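Local coordinates for erythrocyte membrane protein 1 (Plasmodium falciparum, PDB 6S8T) that binds the human receptor ICAM-1 as the DBLbeta domain of a large malarial adhesin on infected red blood cells, at residues Lys150-Ala153 / Asp154-Lys158; Ile157-Tyr160 / Lys161-Thr165; Glu367-Leu370 / Gln371-Ala375; Gln389-Val392 / His393-Glu397. All coordinates share one frame; numbering follows the deposited sequence.

Contact 1. Residues Lys150-Ala153 / Asp154-Lys158; sequences KMDA and DEIIK
D152 and I156, one helical turn apart, meet at a slant: the CD1 methyl of I156 comes to 3.7 Å from D152 OD2, while its CG1 rests on the D152 carbonyl, CG1 to O 3.2 Å. I156 gets there because CG1 stands beside its own backbone N (chi1 -75°), which sends the branch back along the axis toward the preceding turn. The same peptide oxygen also accepts the I156 amide, N to O 3.0 Å. I157 repeats the arrangement one residue on, with CG1 lying 3.4 Å from A153 O and its N donating to that oxygen.

All of this belongs to the middle of helix 137-163 in the Duffy binding domain, and the alpha-helical i to i+4 bonds run unbroken, D154 to K150 and E155 to M151 completing the set. The D152 carboxylate is buried and held by three partners: OD1 makes a salt bridge with R89 and takes the C119 amide, and OD2 is bonded to S185. I156 leans on A181 and V182 of helix 172-194, whereas A153 faces M264 of helix 246-268.

On another side of the helix, K150 NZ and D154 OD2 stay 6.2 Å apart, too far for a salt bridge; K150 has a long, weak ion pair with E267, whose carboxylate also lies close to that of D154. E155, bent at chi2 (72°), swings its carboxylate toward R159 and pairs with it there.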
loop_
_atom_site.group_PDB
_atom_site.type_symbol
_atom_site.label_atom_id
_atom_site.label_comp_id
_atom_site.label_asym_id
_atom_site.label_seq_id
_atom_site.Cartn_x
_atom_site.Cartn_y
_atom_site.Cartn_z
ATOM N N LYS A 150 13.121 0.457 9.360
ATOM C CA LYS A 150 14.407 0.775 8.741
ATOM C C LYS A 150 14.869 -0.340 7.809
ATOM O O LYS A 150 15.320 -0.076 6.687
ATOM C CB LYS A 150 15.462 1.046 9.813
ATOM C CG LYS A 150 16.884 1.119 9.265
ATOM C CD LYS A 150 17.899 1.446 10.348
ATOM C CE LYS A 150 19.320 1.349 9.819
ATOM N NZ LYS A 150 19.653 -0.033 9.361
ATOM N N MET A 151 14.767 -1.596 8.252
ATOM C CA MET A 151 15.210 -2.704 7.412
ATOM C C MET A 151 14.295 -2.905 6.211
ATOM O O MET A 151 14.762 -3.317 5.144
ATOM C CB MET A 151 15.303 -3.991 8.235
ATOM C CG MET A 151 16.343 -3.941 9.347
ATOM S SD MET A 151 16.592 -5.524 10.178
ATOM C CE MET A 151 17.309 -6.499 8.857
ATOM N N ASP A 152 12.997 -2.619 6.353
ATOM C CA ASP A 152 12.102 -2.766 5.208
ATOM C C ASP A 152 12.356 -1.674 4.175
ATOM O O ASP A 152 12.305 -1.933 2.966
ATOM C CB ASP A 152 10.638 -2.755 5.662
ATOM C CG ASP A 152 9.677 -3.167 4.552
ATOM O OD1 ASP A 152 9.802 -4.300 4.032
ATOM O OD2 ASP A 152 8.792 -2.358 4.201
ATOM N N ALA A 153 12.643 -0.452 4.632
ATOM C CA ALA A 153 12.988 0.623 3.707
ATOM C C ALA A 153 14.292 0.329 2.974
ATOM O O ALA A 153 14.409 0.594 1.772
ATOM C CB ALA A 153 13.085 1.950 4.457
ATOM N N ASP A 154 15.287 -0.207 3.683
ATOM C CA ASP A 154 16.554 -0.537 3.036
ATOM C C ASP A 154 16.372 -1.656 2.017
ATOM O O ASP A 154 16.967 -1.619 0.933
ATOM C CB ASP A 154 17.594 -0.918 4.091
ATOM C CG ASP A 154 18.960 -1.209 3.491
ATOM O OD1 ASP A 154 19.561 -0.291 2.889
ATOM O OD2 ASP A 154 19.437 -2.356 3.626
ATOM N N GLU A 155 15.536 -2.648 2.336
ATOM C CA GLU A 155 15.299 -3.750 1.410
ATOM C C GLU A 155 14.522 -3.298 0.179
ATOM O O GLU A 155 14.739 -3.830 -0.917
ATOM C CB GLU A 155 14.554 -4.879 2.123
ATOM C CG GLU A 155 14.590 -6.212 1.395
ATOM C CD GLU A 155 15.957 -6.869 1.450
ATOM O OE1 GLU A 155 16.732 -6.560 2.378
ATOM O OE2 GLU A 155 16.260 -7.693 0.563
ATOM N N ILE A 156 13.616 -2.328 0.332
ATOM C CA ILE A 156 12.852 -1.834 -0.811
ATOM C C ILE A 156 13.774 -1.157 -1.815
ATOM O O ILE A 156 13.682 -1.393 -3.026
ATOM C CB ILE A 156 11.737 -0.878 -0.340
ATOM C CG1 ILE A 156 10.589 -1.657 0.302
ATOM C CG2 ILE A 156 11.222 -0.041 -1.501
ATOM C CD1 ILE A 156 9.554 -0.762 0.965
ATOM N N ILE A 157 14.678 -0.306 -1.330
ATOM C CA ILE A 157 15.574 0.421 -2.224
ATOM C C ILE A 157 16.473 -0.547 -2.988
ATOM O O ILE A 157 16.626 -0.437 -4.212
ATOM C CB ILE A 157 16.387 1.456 -1.426
ATOM C CG1 ILE A 157 15.439 2.500 -0.825
ATOM C CG2 ILE A 157 17.456 2.101 -2.302
ATOM C CD1 ILE A 157 16.107 3.508 0.081
ATOM N N LYS A 158 17.053 -1.528 -2.290
ATOM C CA LYS A 158 17.999 -2.431 -2.942
ATOM C C LYS A 158 17.297 -3.404 -3.886
ATOM O O LYS A 158 17.783 -3.657 -4.994
ATOM C CB LYS A 158 18.810 -3.193 -1.894
ATOM C CG LYS A 158 19.712 -2.310 -1.037
ATOM C CD LYS A 158 20.523 -3.134 -0.046
ATOM C CE LYS A 158 21.378 -2.248 0.853
ATOM N NZ LYS A 158 22.325 -1.394 0.074
#

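Contact 2. Residues Ile157-Tyr160 / Lys161-Thr165; sequences IKRY and KKHNT
A Schellman motif closes helix 137-163, and the side chains of its last turn gather around it: N164 folds back onto Y160, and H163 reaches R159. N164 grips the Y160 carbonyl twice. Its side-chain ND2 donates to Y160 O at 2.8 Å, nearly straight at 169°, entering in the carbonyl plane on a lone pair, while the backbone N of N164 reaches the same oxygen over 3.3 Å and tilts from that plane. With CG beside its own N (chi1 -63°), the amide is swung back over the last turn, and ND2 also sits above one face of the Y160 ring, 3.8 Å from CD1 and offset toward the rim. Amide and ring planes are only 26° apart.

T165, at positive phi, is where the chain leaves the helix of this Duffy binding domain; its N bonds to K162 O.

R159 stretches out from CG to NE, and its NH2 makes a weak bond of 3.4 Å to H163 NE2, which lies at the edge of the guanidinium; the two planes are steeply inclined to each other. The main partners of that guanidinium are E155 and D84, with N87 also bonded to NH2. H163 ND1 takes the F90 amide, which would fix the rotation of the ring, and the ring lies over R159 O, CG to O 3.2 Å. The Y160 hydroxyl is bonded to S177. Alongside I157, the K161 chain runs the same way, CE 4.0 Å from CG2 of I157.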
loop_
_atom_site.group_PDB
_atom_site.type_symbol
_atom_site.label_atom_id
_atom_site.label_comp_id
_atom_site.label_asym_id
_atom_site.label_seq_id
_atom_site.Cartn_x
_atom_site.Cartn_y
_atom_site.Cartn_z
ATOM N N ILE A 157 14.678 -0.306 -1.330
ATOM C CA ILE A 157 15.574 0.421 -2.224
ATOM C C ILE A 157 16.473 -0.547 -2.988
ATOM O O ILE A 157 16.626 -0.437 -4.212
ATOM C CB ILE A 157 16.387 1.456 -1.426
ATOM C CG1 ILE A 157 15.439 2.500 -0.825
ATOM C CG2 ILE A 157 17.456 2.101 -2.302
ATOM C CD1 ILE A 157 16.107 3.508 0.081
ATOM N N LYS A 158 17.053 -1.528 -2.290
ATOM C CA LYS A 158 17.999 -2.431 -2.942
ATOM C C LYS A 158 17.297 -3.404 -3.886
ATOM O O LYS A 158 17.783 -3.657 -4.994
ATOM C CB LYS A 158 18.810 -3.193 -1.894
ATOM C CG LYS A 158 19.712 -2.310 -1.037
ATOM C CD LYS A 158 20.523 -3.134 -0.046
ATOM C CE LYS A 158 21.378 -2.248 0.853
ATOM N NZ LYS A 158 22.325 -1.394 0.074
ATOM N N ARG A 159 16.159 -3.968 -3.471
ATOM C CA ARG A 159 15.491 -4.956 -4.314
ATOM C C ARG A 159 14.816 -4.314 -5.518
ATOM O O ARG A 159 14.677 -4.961 -6.561
ATOM C CB ARG A 159 14.473 -5.754 -3.504
ATOM C CG ARG A 159 15.092 -6.800 -2.604
ATOM C CD ARG A 159 14.036 -7.704 -1.999
ATOM N NE ARG A 159 14.637 -8.824 -1.282
ATOM C CZ ARG A 159 14.962 -9.984 -1.845
ATOM N NH1 ARG A 159 15.506 -10.949 -1.117
ATOM N NH2 ARG A 159 14.738 -10.181 -3.137
ATOM N N TYR A 160 14.383 -3.058 -5.398
ATOM C CA TYR A 160 13.835 -2.361 -6.557
ATOM C C TYR A 160 14.900 -2.185 -7.631
ATOM O O TYR A 160 14.656 -2.444 -8.816
ATOM C CB TYR A 160 13.264 -1.005 -6.139
ATOM C CG TYR A 160 12.335 -0.384 -7.159
ATOM C CD1 TYR A 160 12.828 0.197 -8.324
ATOM C CD2 TYR A 160 10.962 -0.370 -6.950
ATOM C CE1 TYR A 160 11.974 0.766 -9.254
ATOM C CE2 TYR A 160 10.104 0.196 -7.870
ATOM C CZ TYR A 160 10.612 0.762 -9.018
ATOM O OH TYR A 160 9.747 1.324 -9.929
ATOM N N LYS A 161 16.094 -1.743 -7.231
ATOM C CA LYS A 161 17.183 -1.595 -8.189
ATOM C C LYS A 161 17.639 -2.943 -8.732
ATOM O O LYS A 161 18.022 -3.039 -9.903
ATOM C CB LYS A 161 18.351 -0.845 -7.545
ATOM C CG LYS A 161 18.034 0.612 -7.226
ATOM C CD LYS A 161 19.269 1.394 -6.798
ATOM C CE LYS A 161 19.696 1.042 -5.384
ATOM N NZ LYS A 161 20.876 1.845 -4.950
ATOM N N LYS A 162 17.584 -3.994 -7.911
ATOM C CA LYS A 162 18.029 -5.309 -8.360
ATOM C C LYS A 162 17.027 -5.936 -9.323
ATOM O O LYS A 162 17.403 -6.434 -10.389
ATOM C CB LYS A 162 18.257 -6.223 -7.158
ATOM C CG LYS A 162 18.596 -7.655 -7.529
ATOM C CD LYS A 162 18.616 -8.548 -6.300
ATOM C CE LYS A 162 18.961 -9.981 -6.669
ATOM N NZ LYS A 162 18.016 -10.535 -7.679
ATOM N N HIS A 163 15.740 -5.917 -8.965
ATOM C CA HIS A 163 14.736 -6.585 -9.787
ATOM C C HIS A 163 14.512 -5.885 -11.121
ATOM O O HIS A 163 13.959 -6.497 -12.041
ATOM C CB HIS A 163 13.422 -6.703 -9.011
ATOM C CG HIS A 163 13.498 -7.651 -7.855
ATOM N ND1 HIS A 163 12.509 -7.749 -6.900
ATOM C CD2 HIS A 163 14.450 -8.549 -7.503
ATOM C CE1 HIS A 163 12.848 -8.663 -6.009
ATOM N NE2 HIS A 163 14.022 -9.164 -6.352
ATOM N N ASN A 164 14.938 -4.630 -11.254
ATOM C CA ASN A 164 14.840 -3.902 -12.510
ATOM C C ASN A 164 16.195 -3.647 -13.157
ATOM O O ASN A 164 16.252 -2.956 -14.179
ATOM C CB ASN A 164 14.111 -2.570 -12.295
ATOM C CG ASN A 164 12.679 -2.761 -11.842
ATOM O OD1 ASN A 164 11.759 -2.800 -12.656
ATOM N ND2 ASN A 164 12.485 -2.898 -10.538
ATOM N N THR A 165 17.277 -4.190 -12.596
ATOM C CA THR A 165 18.639 -3.996 -13.106
ATOM C C THR A 165 18.931 -2.517 -13.355
ATOM O O THR A 165 19.400 -2.118 -14.422
ATOM C CB THR A 165 18.886 -4.821 -14.373
ATOM O OG1 THR A 165 18.069 -4.329 -15.442
ATOM C CG2 THR A 165 18.567 -6.289 -14.128
#

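Contact 3. Residues Glu367-Leu370 / Gln371-Ala375; sequences ELYL and QAKIA
K373 and Y369 are brought together by two different first torsions: K373 has CG wedged between its own N and carbonyl carbon (chi1 63°) and bends again at chi3, while Y369 throws its ring anti to the backbone N (chi1 -168°). The lysine chain therefore climbs back toward the ring, and CE arrives obliquely, 3.8 Å from Y369 CE2. Lower down, CG of K373 lies 3.4 Å from L370 O. CE makes the closest approach to the tyrosine, with K373 NZ beside it at 4.0 Å from Y369 CE2; NZ is held by a salt bridge to D404 and a bond to T406 O.

E367 and Q371 form the second pair. Both chains are extended beyond CG and run side by side the same way, with their carboxylate and amide planes 35° apart. Q371 OE1 comes to 3.9 Å from E367 CG, a loose contact, and Q371 CG packs more tightly on the backbone, 3.2 Å from E367 O. That oxygen also accepts the Q371 amide, N to O 3.2 Å; A372 N bonds to L368 O in the same way, and A375 N bonds to Q371 O.

This is the C-terminal end of the long helix 335-372, against which helix 388-402 is laid. L368 meets M391, A372 meets F395 and Q399, and the Y369 ring stands edge-to-face with F395. I374 touches the loop residues F381 and L407.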
loop_
_atom_site.group_PDB
_atom_site.type_symbol
_atom_site.label_atom_id
_atom_site.label_comp_id
_atom_site.label_asym_id
_atom_site.label_seq_id
_atom_site.Cartn_x
_atom_site.Cartn_y
_atom_site.Cartn_z
ATOM N N GLU A 367 -19.594 0.186 -5.135
ATOM C CA GLU A 367 -20.528 -0.251 -4.104
ATOM C C GLU A 367 -20.349 0.549 -2.820
ATOM O O GLU A 367 -21.333 0.986 -2.210
ATOM C CB GLU A 367 -20.345 -1.746 -3.844
ATOM C CG GLU A 367 -21.214 -2.309 -2.738
ATOM C CD GLU A 367 -21.072 -3.812 -2.598
ATOM O OE1 GLU A 367 -20.941 -4.501 -3.635
ATOM O OE2 GLU A 367 -21.085 -4.307 -1.453
ATOM N N LEU A 368 -19.099 0.760 -2.399
ATOM C CA LEU A 368 -18.841 1.522 -1.182
ATOM C C LEU A 368 -19.166 3.000 -1.356
ATOM O O LEU A 368 -19.624 3.648 -0.408
ATOM C CB LEU A 368 -17.384 1.349 -0.755
ATOM C CG LEU A 368 -16.993 -0.065 -0.327
ATOM C CD1 LEU A 368 -15.494 -0.162 -0.110
ATOM C CD2 LEU A 368 -17.750 -0.459 0.930
ATOM N N TYR A 369 -18.932 3.549 -2.549
ATOM C CA TYR A 369 -19.217 4.960 -2.785
ATOM C C TYR A 369 -20.716 5.230 -2.753
ATOM O O TYR A 369 -21.157 6.248 -2.208
ATOM C CB TYR A 369 -18.616 5.392 -4.121
ATOM C CG TYR A 369 -18.605 6.887 -4.344
ATOM C CD1 TYR A 369 -17.533 7.665 -3.918
ATOM C CD2 TYR A 369 -19.660 7.521 -4.991
ATOM C CE1 TYR A 369 -17.517 9.035 -4.125
ATOM C CE2 TYR A 369 -19.652 8.886 -5.203
ATOM C CZ TYR A 369 -18.580 9.637 -4.768
ATOM O OH TYR A 369 -18.573 10.997 -4.980
ATOM N N LEU A 370 -21.513 4.324 -3.328
ATOM C CA LEU A 370 -22.962 4.506 -3.344
ATOM C C LEU A 370 -23.555 4.373 -1.947
ATOM O O LEU A 370 -24.482 5.109 -1.588
ATOM C CB LEU A 370 -23.605 3.497 -4.294
ATOM C CG LEU A 370 -23.263 3.621 -5.780
ATOM C CD1 LEU A 370 -23.891 2.482 -6.564
ATOM C CD2 LEU A 370 -23.713 4.963 -6.328
ATOM N N GLN A 371 -23.040 3.437 -1.146
ATOM C CA GLN A 371 -23.567 3.259 0.202
ATOM C C GLN A 371 -23.201 4.426 1.108
ATOM O O GLN A 371 -23.944 4.734 2.046
ATOM C CB GLN A 371 -23.066 1.945 0.791
ATOM C CG GLN A 371 -23.609 0.724 0.080
ATOM C CD GLN A 371 -23.245 -0.566 0.776
ATOM O OE1 GLN A 371 -23.572 -1.654 0.303
ATOM N NE2 GLN A 371 -22.566 -0.454 1.907
ATOM N N ALA A 372 -22.075 5.089 0.842
ATOM C CA ALA A 372 -21.676 6.234 1.654
ATOM C C ALA A 372 -22.680 7.374 1.537
ATOM O O ALA A 372 -23.083 7.967 2.546
ATOM C CB ALA A 372 -20.280 6.706 1.251
ATOM N N LYS A 373 -23.098 7.700 0.317
ATOM C CA LYS A 373 -23.970 8.853 0.134
ATOM C C LYS A 373 -25.424 8.565 0.483
ATOM O O LYS A 373 -26.257 9.471 0.382
ATOM C CB LYS A 373 -23.877 9.370 -1.304
ATOM C CG LYS A 373 -24.334 8.385 -2.350
ATOM C CD LYS A 373 -24.519 9.065 -3.696
ATOM C CE LYS A 373 -23.232 9.686 -4.195
ATOM N NZ LYS A 373 -23.401 10.253 -5.559
ATOM N N ILE A 374 -25.745 7.344 0.905
ATOM C CA ILE A 374 -27.110 6.949 1.209
ATOM C C ILE A 374 -27.310 6.699 2.699
ATOM O O ILE A 374 -28.345 7.067 3.258
ATOM C CB ILE A 374 -27.506 5.709 0.379
ATOM C CG1 ILE A 374 -27.943 6.132 -1.024
ATOM C CG2 ILE A 374 -28.591 4.907 1.074
ATOM C CD1 ILE A 374 -28.477 4.998 -1.856
ATOM N N ALA A 375 -26.330 6.083 3.359
ATOM C CA ALA A 375 -26.424 5.799 4.786
ATOM C C ALA A 375 -26.563 7.080 5.597
ATOM O O ALA A 375 -25.613 7.865 5.697
ATOM C CB ALA A 375 -25.202 5.006 5.254
#

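Contact 4. Residues Gln389-Val392 / His393-Glu397; sequences QQMV and HFFKE
Apolar and aromatic contact is carried by M391 and F395, whose side chains run alongside each other in the same direction. M391 folds at both chi2 and chi3, bringing its methyl CE to F395 CE2 at 3.7 Å and to CZ at 3.9 Å, an oblique approach to the ring. The F395 ring also stands edge-to-face with Y365, and the H393 ring has E397 CG above one face, 4.1 Å from its plane. V392 and K396 are looser neighbours, CG1 to CD 4.2 Å, and the lysine's CB lies 3.3 Å from V392 O.

Backbone hydrogen bonds are those of a regular alpha helix: F395 N to M391 O spans 3.0 Å and K396 N to V392 O 2.8 Å, with H393 to Q389 and F394 to Q390 completing the turn.

The polar ends bond elsewhere: K396 NZ to the carbonyl oxygens of A372 and A375, and E397 to Q22. M391, F394 and F395 are buried, F394 against M19 and M23 of helix 16-32, while Q389 and H393 are exposed, so helix 388-402 is amphipathic here. K396 NZ would favourably meet the carbonyls near the C-terminal end of helix 335-372.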
loop_
_atom_site.group_PDB
_atom_site.type_symbol
_atom_site.label_atom_id
_atom_site.label_comp_id
_atom_site.label_asym_id
_atom_site.label_seq_id
_atom_site.Cartn_x
_atom_site.Cartn_y
_atom_site.Cartn_z
ATOM N N GLN A 389 -16.210 0.805 7.876
ATOM C CA GLN A 389 -16.394 2.102 8.525
ATOM C C GLN A 389 -15.392 3.133 8.020
ATOM O O GLN A 389 -15.759 4.285 7.758
ATOM C CB GLN A 389 -16.274 1.954 10.044
ATOM C CG GLN A 389 -17.358 1.102 10.684
ATOM C CD GLN A 389 -18.727 1.748 10.608
ATOM O OE1 GLN A 389 -19.586 1.320 9.837
ATOM N NE2 GLN A 389 -18.936 2.784 11.410
ATOM N N GLN A 390 -14.119 2.744 7.885
ATOM C CA GLN A 390 -13.109 3.690 7.417
ATOM C C GLN A 390 -13.374 4.118 5.978
ATOM O O GLN A 390 -13.156 5.283 5.622
ATOM C CB GLN A 390 -11.708 3.080 7.556
ATOM C CG GLN A 390 -10.573 4.034 7.171
ATOM C CD GLN A 390 -9.174 3.447 7.395
ATOM O OE1 GLN A 390 -9.019 2.270 7.721
ATOM N NE2 GLN A 390 -8.153 4.280 7.225
ATOM N N MET A 391 -13.860 3.199 5.140
ATOM C CA MET A 391 -14.142 3.547 3.750
ATOM C C MET A 391 -15.347 4.477 3.640
ATOM O O MET A 391 -15.312 5.455 2.884
ATOM C CB MET A 391 -14.369 2.280 2.919
ATOM C CG MET A 391 -13.103 1.508 2.574
ATOM S SD MET A 391 -11.968 2.426 1.507
ATOM C CE MET A 391 -13.000 2.779 0.087
ATOM N N VAL A 392 -16.424 4.185 4.375
ATOM C CA VAL A 392 -17.626 5.013 4.281
ATOM C C VAL A 392 -17.363 6.409 4.831
ATOM O O VAL A 392 -17.806 7.411 4.255
ATOM C CB VAL A 392 -18.808 4.335 4.999
ATOM C CG1 VAL A 392 -19.977 5.302 5.122
ATOM C CG2 VAL A 392 -19.236 3.083 4.248
ATOM N N HIS A 393 -16.637 6.503 5.949
ATOM C CA HIS A 393 -16.338 7.814 6.516
ATOM C C HIS A 393 -15.481 8.645 5.571
ATOM O O HIS A 393 -15.717 9.847 5.409
ATOM C CB HIS A 393 -15.648 7.665 7.869
ATOM C CG HIS A 393 -15.410 8.970 8.563
ATOM N ND1 HIS A 393 -14.150 9.494 8.755
ATOM C CD2 HIS A 393 -16.275 9.868 9.095
ATOM C CE1 HIS A 393 -14.247 10.652 9.385
ATOM N NE2 HIS A 393 -15.526 10.903 9.601
ATOM N N PHE A 394 -14.480 8.027 4.937
ATOM C CA PHE A 394 -13.638 8.759 3.996
ATOM C C PHE A 394 -14.452 9.247 2.802
ATOM O O PHE A 394 -14.349 10.413 2.402
ATOM C CB PHE A 394 -12.474 7.873 3.541
ATOM C CG PHE A 394 -11.454 8.588 2.698
ATOM C CD1 PHE A 394 -10.416 9.292 3.286
ATOM C CD2 PHE A 394 -11.524 8.540 1.316
ATOM C CE1 PHE A 394 -9.471 9.943 2.514
ATOM C CE2 PHE A 394 -10.583 9.190 0.538
ATOM C CZ PHE A 394 -9.555 9.892 1.138
ATOM N N PHE A 395 -15.281 8.368 2.229
ATOM C CA PHE A 395 -16.115 8.757 1.095
ATOM C C PHE A 395 -17.169 9.794 1.486
ATOM O O PHE A 395 -17.527 10.643 0.663
ATOM C CB PHE A 395 -16.785 7.523 0.486
ATOM C CG PHE A 395 -15.937 6.794 -0.526
ATOM C CD1 PHE A 395 -14.893 7.434 -1.175
ATOM C CD2 PHE A 395 -16.195 5.467 -0.837
ATOM C CE1 PHE A 395 -14.120 6.766 -2.115
ATOM C CE2 PHE A 395 -15.427 4.791 -1.773
ATOM C CZ PHE A 395 -14.388 5.444 -2.414
ATOM N N LYS A 396 -17.676 9.750 2.722
ATOM C CA LYS A 396 -18.653 10.751 3.149
ATOM C C LYS A 396 -18.032 12.141 3.216
ATOM O O LYS A 396 -18.641 13.124 2.781
ATOM C CB LYS A 396 -19.248 10.379 4.507
ATOM C CG LYS A 396 -20.464 9.479 4.435
ATOM C CD LYS A 396 -21.089 9.314 5.810
ATOM C CE LYS A 396 -22.501 8.767 5.709
ATOM N NZ LYS A 396 -23.393 9.692 4.948
ATOM N N GLU A 397 -16.822 12.244 3.768
ATOM C CA GLU A 397 -16.150 13.535 3.811
ATOM C C GLU A 397 -15.749 14.001 2.416
ATOM O O GLU A 397 -15.735 15.209 2.147
ATOM C CB GLU A 397 -14.936 13.458 4.733
ATOM C CG GLU A 397 -15.281 13.341 6.207
ATOM C CD GLU A 397 -16.136 14.495 6.695
ATOM O OE1 GLU A 397 -17.372 14.332 6.771
ATOM O OE2 GLU A 397 -15.571 15.568 6.990
#

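Overall arrangement
From the N terminus, helix 137-163 of the Duffy binding domain comes first: contact 1 occupies its middle and contact 2 its end, overlapping at I157 and K158 with centres 10 Å apart. Neither closes a long loop, since in every contact the segments are adjacent in sequence. Much later the chain reaches contact 3 at the end of helix 335-372, and after a connecting loop continues as helix 388-402 bearing contact 4. These two follow in series rather than nest or cross; their centres are 9 Å apart, and K396 on A372 and A375 ties the two helices together. The pairs lie on opposite sides of the chain's centre, about 40 Å between the centres of contacts 2 and 3.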